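Local coordinates for protein acetone carboxylase alpha subunit (Xanthobacter autotrophicus Py2, PDB 5M45) that serves as the alpha subunit of a multi-protein carboxylase assembly and belongs to the hydantoinase B/oxoprolinase family, at residues K136-N141 against R204-N209; I154-P159 against T236-C241; G512-G517 against L632-Q637; G547-Y552 against P626-P631. All coordinates share one frame; numbering follows the deposited sequence.

Interaction 1 (K136-N141 against R204-N209); sequences KDIFCN and RKVGAN
Lys205 lies across Phe139 and ends on Asp137, joining strand 204-208 to strand 138-141 and to the loop just before it through an aliphatic and a charged contact at once. Its first torsion sets CG anti to the backbone N, which carries CG over one face of the Phe139 ring, while Lys205 CB lies 3.9 Å from Phe139 CE1. A bend at chi3 (-58°) then turns the amine toward the carboxylate, and Lys205 NZ forms a salt bridge to Asp137 OD2 of 2.8 Å. The amine comes from above the carboxylate plane, 43° out of it. Backbone carbonyls of Pro131 and Gly132 also take hydrogen bonds from this amine, while His134 N donates to Asp137 OD2, so each charged group has more than one partner. Asp137 OD1 accepts from a water that in turn receives Asn209 N. On the face carrying Ile138 and Cys140, these two side chains meet Val206: its CG2 lies 3.8 Å from Ile138 CG2, the side chains crossing at about a right angle, and its CG1 rests on Cys140 CB. The backbones pair antiparallel. Ile138 N bonds to Gly207 O at 2.9 Å, and Cys140 and Arg204 exchange a pair of bonds. Ile138 O receives Val206 N at 2.9 Å and, weakly, Gly207 N at 3.3 Å. Lys205 N also reaches Asp215 of the second subunit, another copy of this protein. Two residues, Val206 and Gly207, facing the single Ile138 make this a classic beta bulge within an antiparallel sheet.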
loop_
_atom_site.group_PDB
_atom_site.type_symbol
_atom_site.label_atom_id
_atom_site.label_comp_id
_atom_site.label_asym_id
_atom_site.label_seq_id
_atom_site.Cartn_x
_atom_site.Cartn_y
_atom_site.Cartn_z
ATOM N N LYS A 136 -13.231 18.367 -16.402
ATOM C CA LYS A 136 -12.961 16.996 -16.907
ATOM C C LYS A 136 -11.895 16.189 -16.125
ATOM O O LYS A 136 -11.493 15.100 -16.552
ATOM C CB LYS A 136 -12.672 17.002 -18.406
ATOM C CG LYS A 136 -13.749 17.663 -19.251
ATOM C CD LYS A 136 -13.435 17.347 -20.712
ATOM C CE LYS A 136 -14.310 18.147 -21.644
ATOM N NZ LYS A 136 -15.744 17.795 -21.417
ATOM N N ASP A 137 -11.404 16.738 -14.999
ATOM C CA ASP A 137 -10.550 15.956 -14.104
ATOM C C ASP A 137 -11.353 14.812 -13.456
ATOM O O ASP A 137 -12.573 14.890 -13.346
ATOM C CB ASP A 137 -9.928 16.852 -13.023
ATOM C CG ASP A 137 -8.731 17.648 -13.521
ATOM O OD1 ASP A 137 -8.249 17.449 -14.670
ATOM O OD2 ASP A 137 -8.230 18.469 -12.733
ATOM N N ILE A 138 -10.639 13.762 -13.061
ATOM C CA ILE A 138 -11.193 12.662 -12.252
ATOM C C ILE A 138 -10.327 12.451 -11.001
ATOM O O ILE A 138 -9.110 12.229 -11.114
ATOM C CB ILE A 138 -11.224 11.332 -13.058
ATOM C CG1 ILE A 138 -12.044 11.503 -14.337
ATOM C CG2 ILE A 138 -11.855 10.210 -12.224
ATOM C CD1 ILE A 138 -11.949 10.278 -15.296
ATOM N N PHE A 139 -10.960 12.519 -9.819
ATOM C CA PHE A 139 -10.316 12.246 -8.537
ATOM C C PHE A 139 -10.770 10.892 -7.976
ATOM O O PHE A 139 -11.911 10.484 -8.173
ATOM C CB PHE A 139 -10.561 13.411 -7.516
ATOM C CG PHE A 139 -9.930 14.718 -7.919
ATOM C CD1 PHE A 139 -8.618 15.024 -7.557
ATOM C CD2 PHE A 139 -10.643 15.659 -8.662
ATOM C CE1 PHE A 139 -8.028 16.232 -7.935
ATOM C CE2 PHE A 139 -10.060 16.866 -9.061
ATOM C CZ PHE A 139 -8.752 17.162 -8.701
ATOM N N CYS A 140 -9.873 10.184 -7.298
ATOM C CA CYS A 140 -10.218 8.975 -6.582
ATOM C C CYS A 140 -9.739 9.088 -5.140
ATOM O O CYS A 140 -8.693 9.663 -4.877
ATOM C CB CYS A 140 -9.621 7.749 -7.297
ATOM S SG CYS A 140 -10.049 6.135 -6.584
ATOM N N ASN A 141 -10.504 8.524 -4.212
ATOM C CA ASN A 141 -10.181 8.622 -2.775
ATOM C C ASN A 141 -10.792 7.492 -1.968
ATOM O O ASN A 141 -11.908 7.038 -2.279
ATOM C CB ASN A 141 -10.719 9.973 -2.243
ATOM C CG ASN A 141 -10.528 10.138 -0.756
ATOM O OD1 ASN A 141 -9.413 10.387 -0.281
ATOM N ND2 ASN A 141 -11.596 9.958 -0.001
ATOM N N ARG A 204 -6.464 11.521 -4.893
ATOM C CA ARG A 204 -5.514 11.465 -6.014
ATOM C C ARG A 204 -6.181 11.897 -7.321
ATOM O O ARG A 204 -7.301 11.485 -7.619
ATOM C CB ARG A 204 -4.964 10.054 -6.121
ATOM C CG ARG A 204 -3.982 9.814 -7.284
ATOM C CD ARG A 204 -3.302 8.463 -7.200
ATOM N NE ARG A 204 -2.487 8.223 -8.385
ATOM C CZ ARG A 204 -1.699 7.147 -8.571
ATOM N NH1 ARG A 204 -1.583 6.210 -7.638
ATOM N NH2 ARG A 204 -1.016 7.016 -9.702
ATOM N N LYS A 205 -5.499 12.723 -8.116
ATOM C CA LYS A 205 -5.975 12.987 -9.479
ATOM C C LYS A 205 -5.558 11.791 -10.367
ATOM O O LYS A 205 -4.376 11.609 -10.661
ATOM C CB LYS A 205 -5.436 14.315 -10.063
ATOM C CG LYS A 205 -6.127 14.699 -11.386
ATOM C CD LYS A 205 -5.605 15.944 -12.075
ATOM C CE LYS A 205 -5.716 17.148 -11.156
ATOM N NZ LYS A 205 -5.530 18.449 -11.852
ATOM N N VAL A 206 -6.540 10.984 -10.765
ATOM C CA VAL A 206 -6.315 9.745 -11.520
ATOM C C VAL A 206 -6.677 9.857 -13.018
ATOM O O VAL A 206 -6.467 8.892 -13.778
ATOM C CB VAL A 206 -7.076 8.561 -10.913
ATOM C CG1 VAL A 206 -6.550 8.294 -9.484
ATOM C CG2 VAL A 206 -8.605 8.726 -10.942
ATOM N N GLY A 207 -7.160 11.020 -13.439
ATOM C CA GLY A 207 -7.476 11.272 -14.832
ATOM C C GLY A 207 -7.715 12.736 -15.141
ATOM O O GLY A 207 -7.952 13.574 -14.240
ATOM N N ALA A 208 -7.631 13.047 -16.441
ATOM C CA ALA A 208 -7.888 14.369 -16.963
ATOM C C ALA A 208 -8.452 14.226 -18.384
ATOM O O ALA A 208 -8.262 13.176 -19.032
ATOM C CB ALA A 208 -6.598 15.198 -16.949
ATOM N N ASN A 209 -9.159 15.252 -18.854
ATOM C CA ASN A 209 -9.878 15.176 -20.109
ATOM C C ASN A 209 -10.746 13.881 -20.191
ATOM O O ASN A 209 -10.792 13.185 -21.207
ATOM C CB ASN A 209 -8.876 15.282 -21.273
ATOM C CG ASN A 209 -9.541 15.582 -22.596
ATOM O OD1 ASN A 209 -10.566 16.321 -22.664
ATOM N ND2 ASN A 209 -8.992 14.995 -23.681
HETATM O O HOH W 1 -9.167 17.733 -17.239
HETATM O O HOH W 2 -5.847 18.393 -15.141
#

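Interaction 2 (I154-P159 against T236-C241); sequences IHTIVP and TRIAGC
Thr156 OG1 is held from two directions, by the side chain of Arg237 and by a water. Arg237 NE donates to Thr156 OG1 over 2.9 Å with a fairly straight N-H...O angle of 160°, and the hydroxyl oxygen lies close to the guanidinium plane. The water, also at the guanidinium edge, accepts from Arg237 NH2 at 3.1 Å and lies 3.2 Å from Thr156 OG1, closing a small polar ring. In Arg237 a bend at chi3 (-57°) brings NE to the threonine hydroxyl and the flat group against Ile154, which covers one guanidinium face: its CG2 sits over the centre of the group, 3.5 Å from Arg237 CZ. NH1 is bonded to Thr174 OG1 on the next strand, so bonds from NE, NH1 and NH2 and the Ile154 methyl should restrict the rotation of the group. Farther along the helix no charged group takes part: Cys241 CB packs on Val158 CG2 at 4.0 Å, Cys241 SG lies 3.5 Å from Thr156 O, and Ile238 CG1 lies near Thr156 CG2. The 236-241 helix segment runs at 31° to the 154-159 strand segment, their axes 8.5 Å apart at the closest point. His155 and Ile157 point from the other face of the strand to helix 111-124, so the sheet is layered between two helices. This is alpha-on-beta packing beside a metal site: the manganese ion, bound by His150, Asp153 and His175, is about 9 Å from the side chain of Ile154.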
loop_
_atom_site.group_PDB
_atom_site.type_symbol
_atom_site.label_atom_id
_atom_site.label_comp_id
_atom_site.label_asym_id
_atom_site.label_seq_id
_atom_site.Cartn_x
_atom_site.Cartn_y
_atom_site.Cartn_z
ATOM N N ILE A 154 -14.566 2.767 -2.199
ATOM C CA ILE A 154 -13.801 3.632 -3.076
ATOM C C ILE A 154 -14.683 4.754 -3.647
ATOM O O ILE A 154 -15.782 4.476 -4.196
ATOM C CB ILE A 154 -13.197 2.841 -4.271
ATOM C CG1 ILE A 154 -12.431 1.578 -3.796
ATOM C CG2 ILE A 154 -12.330 3.753 -5.122
ATOM C CD1 ILE A 154 -11.204 1.865 -2.966
ATOM N N HIS A 155 -14.199 5.990 -3.526
ATOM C CA HIS A 155 -14.861 7.180 -4.092
ATOM C C HIS A 155 -14.227 7.622 -5.436
ATOM O O HIS A 155 -12.997 7.661 -5.544
ATOM C CB HIS A 155 -14.781 8.415 -3.169
ATOM C CG HIS A 155 -15.035 8.145 -1.724
ATOM N ND1 HIS A 155 -14.506 8.941 -0.728
ATOM C CD2 HIS A 155 -15.789 7.208 -1.101
ATOM C CE1 HIS A 155 -14.913 8.491 0.455
ATOM N NE2 HIS A 155 -15.686 7.432 0.250
ATOM N N THR A 156 -15.085 7.993 -6.403
ATOM C CA THR A 156 -14.707 8.744 -7.602
ATOM C C THR A 156 -15.449 10.088 -7.504
ATOM O O THR A 156 -16.660 10.122 -7.279
ATOM C CB THR A 156 -15.086 8.011 -8.901
ATOM O OG1 THR A 156 -14.378 6.772 -9.004
ATOM C CG2 THR A 156 -14.760 8.876 -10.149
ATOM N N ILE A 157 -14.696 11.186 -7.584
ATOM C CA ILE A 157 -15.208 12.564 -7.416
ATOM C C ILE A 157 -14.833 13.428 -8.670
ATOM O O ILE A 157 -13.672 13.485 -9.073
ATOM C CB ILE A 157 -14.647 13.183 -6.113
ATOM C CG1 ILE A 157 -15.129 12.422 -4.861
ATOM C CG2 ILE A 157 -15.071 14.642 -5.990
ATOM C CD1 ILE A 157 -14.236 12.681 -3.642
ATOM N N VAL A 158 -15.839 14.063 -9.290
ATOM C CA VAL A 158 -15.676 14.856 -10.523
ATOM C C VAL A 158 -16.249 16.278 -10.261
ATOM O O VAL A 158 -17.408 16.406 -9.840
ATOM C CB VAL A 158 -16.429 14.200 -11.695
ATOM C CG1 VAL A 158 -16.386 15.082 -12.920
ATOM C CG2 VAL A 158 -15.842 12.819 -11.978
ATOM N N PRO A 159 -15.462 17.338 -10.543
ATOM C CA PRO A 159 -16.007 18.698 -10.437
ATOM C C PRO A 159 -16.945 19.011 -11.596
ATOM O O PRO A 159 -16.809 18.429 -12.694
ATOM C CB PRO A 159 -14.759 19.594 -10.481
ATOM C CG PRO A 159 -13.807 18.820 -11.348
ATOM C CD PRO A 159 -14.059 17.355 -11.002
ATOM N N THR A 236 -18.200 1.550 -13.275
ATOM C CA THR A 236 -19.483 1.844 -12.634
ATOM C C THR A 236 -19.538 3.245 -12.005
ATOM O O THR A 236 -20.496 3.997 -12.228
ATOM C CB THR A 236 -19.806 0.783 -11.515
ATOM O OG1 THR A 236 -19.947 -0.515 -12.138
ATOM C CG2 THR A 236 -21.067 1.112 -10.777
ATOM N N ARG A 237 -18.508 3.602 -11.238
ATOM C CA ARG A 237 -18.478 4.912 -10.572
ATOM C C ARG A 237 -18.358 6.071 -11.600
ATOM O O ARG A 237 -19.069 7.088 -11.494
ATOM C CB ARG A 237 -17.328 5.020 -9.560
ATOM C CG ARG A 237 -17.413 4.070 -8.369
ATOM C CD ARG A 237 -16.311 4.306 -7.328
ATOM N NE ARG A 237 -14.950 4.210 -7.877
ATOM C CZ ARG A 237 -14.228 3.098 -7.959
ATOM N NH1 ARG A 237 -14.682 1.923 -7.544
ATOM N NH2 ARG A 237 -13.003 3.157 -8.476
ATOM N N ILE A 238 -17.462 5.913 -12.586
ATOM C CA ILE A 238 -17.272 6.972 -13.587
ATOM C C ILE A 238 -18.558 7.188 -14.418
ATOM O O ILE A 238 -18.895 8.343 -14.743
ATOM C CB ILE A 238 -16.075 6.688 -14.536
ATOM C CG1 ILE A 238 -14.823 6.649 -13.740
ATOM C CG2 ILE A 238 -15.923 7.835 -15.508
ATOM C CD1 ILE A 238 -13.628 6.073 -14.496
ATOM N N ALA A 239 -19.249 6.096 -14.781
ATOM C CA ALA A 239 -20.508 6.191 -15.530
ATOM C C ALA A 239 -21.531 7.056 -14.814
ATOM O O ALA A 239 -22.079 7.995 -15.394
ATOM C CB ALA A 239 -21.102 4.809 -15.798
ATOM N N GLY A 240 -21.800 6.736 -13.560
ATOM C CA GLY A 240 -22.789 7.489 -12.819
ATOM C C GLY A 240 -22.412 8.961 -12.581
ATOM O O GLY A 240 -23.266 9.838 -12.697
ATOM N N CYS A 241 -21.161 9.217 -12.268
ATOM C CA CYS A 241 -20.660 10.596 -12.139
ATOM C C CYS A 241 -20.901 11.404 -13.423
ATOM O O CYS A 241 -21.408 12.526 -13.347
ATOM C CB CYS A 241 -19.181 10.637 -11.746
ATOM S SG CYS A 241 -18.814 10.102 -10.037
HETATM O O HOH W 3 -11.480 5.564 -9.643
#

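Interaction 3 (G512-G517 against L632-Q637); sequences GKYRGG and LDREPQ
Arg634 reaches out to the loop and donates from NH1 to Lys513 O, 3.1 Å away with an N-H...O angle of 153°. The oxygen lies in the guanidinium plane, although the donor stands above the plane of the carbonyl. An extended chain, with CG anti to the backbone N, brings Arg634 CD to 3.4 Å from Gly512 O on the way. Arg515 CB sits over one face of the guanidinium, offset toward its rim, and Lys513 CG rests 3.6 Å from Asp633 O. A water donates to Lys513 O and accepts from Glu635 N, the N-cap residue of the following helix. The two guanidinium groups, with planes 77° apart, come within 4.0 Å between Arg515 NE and Arg634 NH2, a closeness that the shared salt bridges to Asp642 would offset. Asp470 forms a salt bridge with Arg634 NH1 and accepts from Arg515 N, tying the two segments together. The contact thus pins the loop between strands 497-504 and 520-526 to the start of helix 636-645, which itself supplies Asp642, while Leu632 packs on helix 673-690 and Arg680 of that helix donates to Arg634 O.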
loop_
_atom_site.group_PDB
_atom_site.type_symbol
_atom_site.label_atom_id
_atom_site.label_comp_id
_atom_site.label_asym_id
_atom_site.label_seq_id
_atom_site.Cartn_x
_atom_site.Cartn_y
_atom_site.Cartn_z
ATOM N N GLY A 512 -39.386 -10.913 23.634
ATOM C CA GLY A 512 -40.184 -9.797 24.135
ATOM C C GLY A 512 -41.675 -9.995 23.939
ATOM O O GLY A 512 -42.104 -10.998 23.314
ATOM N N LYS A 513 -42.456 -9.065 24.472
ATOM C CA LYS A 513 -43.865 -8.960 24.082
ATOM C C LYS A 513 -44.021 -8.985 22.534
ATOM O O LYS A 513 -44.869 -9.716 21.977
ATOM C CB LYS A 513 -44.490 -7.685 24.631
ATOM C CG LYS A 513 -45.996 -7.739 24.520
ATOM C CD LYS A 513 -46.563 -6.453 23.965
ATOM C CE LYS A 513 -46.933 -5.526 25.033
ATOM N NZ LYS A 513 -48.123 -4.728 24.556
ATOM N N TYR A 514 -43.193 -8.179 21.884
ATOM C CA TYR A 514 -42.926 -8.268 20.443
ATOM C C TYR A 514 -41.455 -8.718 20.294
ATOM O O TYR A 514 -40.531 -8.194 20.947
ATOM C CB TYR A 514 -43.255 -6.943 19.698
ATOM C CG TYR A 514 -44.712 -6.578 19.853
ATOM C CD1 TYR A 514 -45.724 -7.370 19.265
ATOM C CD2 TYR A 514 -45.113 -5.483 20.637
ATOM C CE1 TYR A 514 -47.068 -7.074 19.458
ATOM C CE2 TYR A 514 -46.460 -5.172 20.810
ATOM C CZ TYR A 514 -47.427 -5.965 20.241
ATOM O OH TYR A 514 -48.781 -5.668 20.429
ATOM N N ARG A 515 -41.270 -9.738 19.465
ATOM C CA ARG A 515 -39.984 -10.407 19.273
ATOM C C ARG A 515 -39.196 -9.658 18.205
ATOM O O ARG A 515 -39.774 -9.225 17.188
ATOM C CB ARG A 515 -40.234 -11.876 18.833
ATOM C CG ARG A 515 -38.971 -12.676 18.567
ATOM C CD ARG A 515 -39.204 -14.086 17.975
ATOM N NE ARG A 515 -40.232 -14.246 16.959
ATOM C CZ ARG A 515 -40.209 -13.766 15.709
ATOM N NH1 ARG A 515 -39.202 -13.031 15.224
ATOM N NH2 ARG A 515 -41.218 -14.037 14.911
ATOM N N GLY A 516 -37.897 -9.477 18.434
ATOM C CA GLY A 516 -37.015 -8.994 17.387
ATOM C C GLY A 516 -36.947 -9.960 16.193
ATOM O O GLY A 516 -37.200 -11.176 16.324
ATOM N N GLY A 517 -36.610 -9.417 15.027
ATOM C CA GLY A 517 -36.441 -10.241 13.846
ATOM C C GLY A 517 -35.357 -11.305 14.050
ATOM O O GLY A 517 -34.293 -11.030 14.654
ATOM N N LEU A 632 -43.649 -12.020 29.084
ATOM C CA LEU A 632 -44.848 -12.571 29.734
ATOM C C LEU A 632 -46.176 -11.957 29.238
ATOM O O LEU A 632 -47.260 -12.488 29.521
ATOM C CB LEU A 632 -44.729 -12.424 31.279
ATOM C CG LEU A 632 -45.026 -13.695 32.069
ATOM C CD1 LEU A 632 -43.954 -14.737 31.817
ATOM C CD2 LEU A 632 -45.055 -13.346 33.546
ATOM N N ASP A 633 -46.090 -10.835 28.519
ATOM C CA ASP A 633 -47.236 -10.222 27.879
ATOM C C ASP A 633 -47.414 -10.595 26.405
ATOM O O ASP A 633 -48.366 -10.124 25.784
ATOM C CB ASP A 633 -47.184 -8.710 28.052
ATOM C CG ASP A 633 -47.395 -8.300 29.558
ATOM O OD1 ASP A 633 -48.165 -8.975 30.241
ATOM O OD2 ASP A 633 -46.758 -7.369 30.104
ATOM N N ARG A 634 -46.540 -11.439 25.834
ATOM C CA ARG A 634 -46.700 -11.830 24.439
ATOM C C ARG A 634 -47.986 -12.641 24.271
ATOM O O ARG A 634 -48.329 -13.423 25.141
ATOM C CB ARG A 634 -45.520 -12.648 23.930
ATOM C CG ARG A 634 -45.591 -13.030 22.439
ATOM C CD ARG A 634 -44.209 -13.324 21.928
ATOM N NE ARG A 634 -44.066 -13.731 20.538
ATOM C CZ ARG A 634 -44.162 -12.903 19.475
ATOM N NH1 ARG A 634 -44.515 -11.630 19.625
ATOM N NH2 ARG A 634 -43.956 -13.367 18.238
ATOM N N GLU A 635 -48.672 -12.438 23.153
ATOM C CA GLU A 635 -49.848 -13.215 22.793
ATOM C C GLU A 635 -49.518 -14.710 22.683
ATOM O O GLU A 635 -48.647 -15.067 21.879
ATOM C CB GLU A 635 -50.453 -12.653 21.493
ATOM C CG GLU A 635 -51.936 -12.955 21.295
ATOM C CD GLU A 635 -52.889 -12.273 22.360
ATOM O OE1 GLU A 635 -53.589 -13.037 23.142
ATOM O OE2 GLU A 635 -52.961 -10.976 22.420
ATOM N N PRO A 636 -50.160 -15.586 23.495
ATOM C CA PRO A 636 -49.762 -17.010 23.436
ATOM C C PRO A 636 -49.780 -17.669 22.047
ATOM O O PRO A 636 -48.876 -18.434 21.741
ATOM C CB PRO A 636 -50.698 -17.701 24.409
ATOM C CG PRO A 636 -51.002 -16.631 25.413
ATOM C CD PRO A 636 -51.101 -15.342 24.605
ATOM N N GLN A 637 -50.760 -17.334 21.209
ATOM C CA GLN A 637 -50.828 -17.891 19.844
ATOM C C GLN A 637 -49.594 -17.492 19.003
ATOM O O GLN A 637 -49.161 -18.255 18.158
ATOM C CB GLN A 637 -52.148 -17.494 19.147
ATOM C CG GLN A 637 -52.409 -18.178 17.800
ATOM C CD GLN A 637 -52.419 -19.696 17.931
ATOM O OE1 GLN A 637 -53.126 -20.268 18.771
ATOM N NE2 GLN A 637 -51.605 -20.363 17.140
HETATM O O HOH W 4 -47.758 -9.951 21.482
#

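Interaction 4 (G547-Y552 against P626-P631); sequences GLMGGY and PGFGDP
Leu548 and Phe628 meet because each sets its CG anti to the backbone N, a chi1 of -178° in both, which brings the ring of Phe628 alongside the leucine branch. Leu548 CD2 then packs on Phe628 CD2 at 4.1 Å. Met549 takes a different staggered arrangement, CG anti to the carbonyl carbon (chi1 -70°), and its extended chain carries SD to 3.7 Å from Phe628 CE2. This Met-aromatic contact is oblique, with the sulfur 65° off the ring normal. A type I' turn runs from Leu548 to Gly551, and Leu548 O is gripped twice: Gly629 N donates to it at 3.0 Å, and Gly551 N closes the turn at 3.2 Å. Leu548 N bonds in turn to Gly627 O, while Tyr552 O receives Gly627 N at 3.0 Å. Glycines line both backbones, and the chains approach closely through them, Gly550 C lying 3.3 Å from Gly629 O. At the far end Pro631 CG touches the edge of the Tyr552 ring, 3.7 Å from Tyr552 CE1. The Tyr552 hydroxyl is hydrogen-bonded to an acidic side chain of another protein's chain, and Asp630 forms a salt bridge with Arg687 of helix 673-690. Around the turn, Leu548 and Met549 pack on helix 401-422. A buried contact thus joins two loops, one running from strand 532-535 to strand 559-563 and the other from strand 617-621 to helix 636-645.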
loop_
_atom_site.group_PDB
_atom_site.type_symbol
_atom_site.label_atom_id
_atom_site.label_comp_id
_atom_site.label_asym_id
_atom_site.label_seq_id
_atom_site.Cartn_x
_atom_site.Cartn_y
_atom_site.Cartn_z
ATOM N N GLY A 547 -32.627 -5.092 24.167
ATOM C CA GLY A 547 -34.064 -4.935 24.114
ATOM C C GLY A 547 -34.555 -3.688 24.844
ATOM O O GLY A 547 -33.813 -3.073 25.636
ATOM N N LEU A 548 -35.803 -3.310 24.602
ATOM C CA LEU A 548 -36.370 -2.062 25.106
ATOM C C LEU A 548 -37.590 -2.338 25.995
ATOM O O LEU A 548 -38.447 -3.158 25.635
ATOM C CB LEU A 548 -36.774 -1.184 23.901
ATOM C CG LEU A 548 -37.369 0.214 24.117
ATOM C CD1 LEU A 548 -36.425 1.093 24.909
ATOM C CD2 LEU A 548 -37.692 0.929 22.805
ATOM N N MET A 549 -37.683 -1.617 27.109
ATOM C CA MET A 549 -38.856 -1.617 28.010
ATOM C C MET A 549 -39.311 -3.037 28.425
ATOM O O MET A 549 -40.516 -3.340 28.507
ATOM C CB MET A 549 -40.000 -0.821 27.386
ATOM C CG MET A 549 -39.772 0.680 27.315
ATOM S SD MET A 549 -40.836 1.525 26.106
ATOM C CE MET A 549 -40.032 3.120 26.143
ATOM N N GLY A 550 -38.326 -3.899 28.673
ATOM C CA GLY A 550 -38.570 -5.268 29.124
ATOM C C GLY A 550 -38.107 -6.363 28.170
ATOM O O GLY A 550 -38.070 -7.545 28.553
ATOM N N GLY A 551 -37.837 -5.993 26.921
ATOM C CA GLY A 551 -37.314 -6.906 25.923
ATOM C C GLY A 551 -35.849 -7.242 26.136
ATOM O O GLY A 551 -35.137 -6.538 26.891
ATOM N N TYR A 552 -35.404 -8.304 25.464
ATOM C CA TYR A 552 -34.052 -8.860 25.584
ATOM C C TYR A 552 -33.214 -8.635 24.328
ATOM O O TYR A 552 -33.786 -8.450 23.217
ATOM C CB TYR A 552 -34.144 -10.381 25.864
ATOM C CG TYR A 552 -34.626 -10.700 27.290
ATOM C CD1 TYR A 552 -35.983 -10.673 27.617
ATOM C CD2 TYR A 552 -33.720 -11.052 28.291
ATOM C CE1 TYR A 552 -36.417 -11.009 28.913
ATOM C CE2 TYR A 552 -34.149 -11.369 29.574
ATOM C CZ TYR A 552 -35.512 -11.311 29.884
ATOM O OH TYR A 552 -35.912 -11.600 31.185
ATOM N N PRO A 626 -33.089 -6.894 18.425
ATOM C CA PRO A 626 -33.607 -6.855 19.799
ATOM C C PRO A 626 -35.140 -6.826 19.965
ATOM O O PRO A 626 -35.879 -6.371 19.082
ATOM C CB PRO A 626 -32.990 -5.572 20.355
ATOM C CG PRO A 626 -32.871 -4.661 19.150
ATOM C CD PRO A 626 -32.483 -5.605 18.023
ATOM N N GLY A 627 -35.595 -7.311 21.118
ATOM C CA GLY A 627 -37.031 -7.405 21.431
ATOM C C GLY A 627 -37.595 -6.152 22.143
ATOM O O GLY A 627 -36.821 -5.248 22.553
ATOM N N PHE A 628 -38.938 -6.122 22.270
ATOM C CA PHE A 628 -39.698 -5.079 22.938
ATOM C C PHE A 628 -40.716 -5.625 23.951
ATOM O O PHE A 628 -41.543 -6.487 23.616
ATOM C CB PHE A 628 -40.497 -4.231 21.915
ATOM C CG PHE A 628 -41.266 -3.099 22.560
ATOM C CD1 PHE A 628 -42.535 -3.305 23.081
ATOM C CD2 PHE A 628 -40.691 -1.860 22.694
ATOM C CE1 PHE A 628 -43.219 -2.275 23.747
ATOM C CE2 PHE A 628 -41.390 -0.810 23.342
ATOM C CZ PHE A 628 -42.633 -1.027 23.856
ATOM N N GLY A 629 -40.709 -5.052 25.159
ATOM C CA GLY A 629 -41.697 -5.392 26.203
ATOM C C GLY A 629 -41.458 -6.699 26.948
ATOM O O GLY A 629 -40.671 -7.537 26.522
ATOM N N ASP A 630 -42.197 -6.890 28.034
ATOM C CA ASP A 630 -42.111 -8.109 28.848
ATOM C C ASP A 630 -42.593 -9.328 28.055
ATOM O O ASP A 630 -43.738 -9.349 27.636
ATOM C CB ASP A 630 -42.983 -7.929 30.119
ATOM C CG ASP A 630 -42.807 -9.056 31.169
ATOM O OD1 ASP A 630 -42.232 -10.118 30.861
ATOM O OD2 ASP A 630 -43.270 -8.848 32.330
ATOM N N PRO A 631 -41.746 -10.374 27.898
ATOM C CA PRO A 631 -42.196 -11.587 27.179
ATOM C C PRO A 631 -43.416 -12.247 27.786
ATOM O O PRO A 631 -44.142 -12.956 27.096
ATOM C CB PRO A 631 -41.004 -12.550 27.340
ATOM C CG PRO A 631 -39.827 -11.669 27.538
ATOM C CD PRO A 631 -40.331 -10.482 28.305
#

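In the fold
The four contacts fall into two pairs on opposite sides of the chain's centre. Interactions 1 and 2, with centres about 9 Å apart, share one antiparallel sheet, in which strands 138-141 and 153-162 are neighbours; the segments of interactions 1 and 2 alternate along the chain, and this pair closes before interactions 3 and 4 open. Those two, also about 9 Å apart between centres, touch where Tyr514 and Lys513 pair with Phe628 and Gly629 through a further beta bulge; interaction 4 is nested inside the loop that interaction 3 closes. Contact centres of one pair stand about 44 to 54 Å from those of the other. One pair thus belongs to a sheet near the manganese ion, the other to a cluster of loops; interactions 2, 3 and 4 all lie against the chain of another protein.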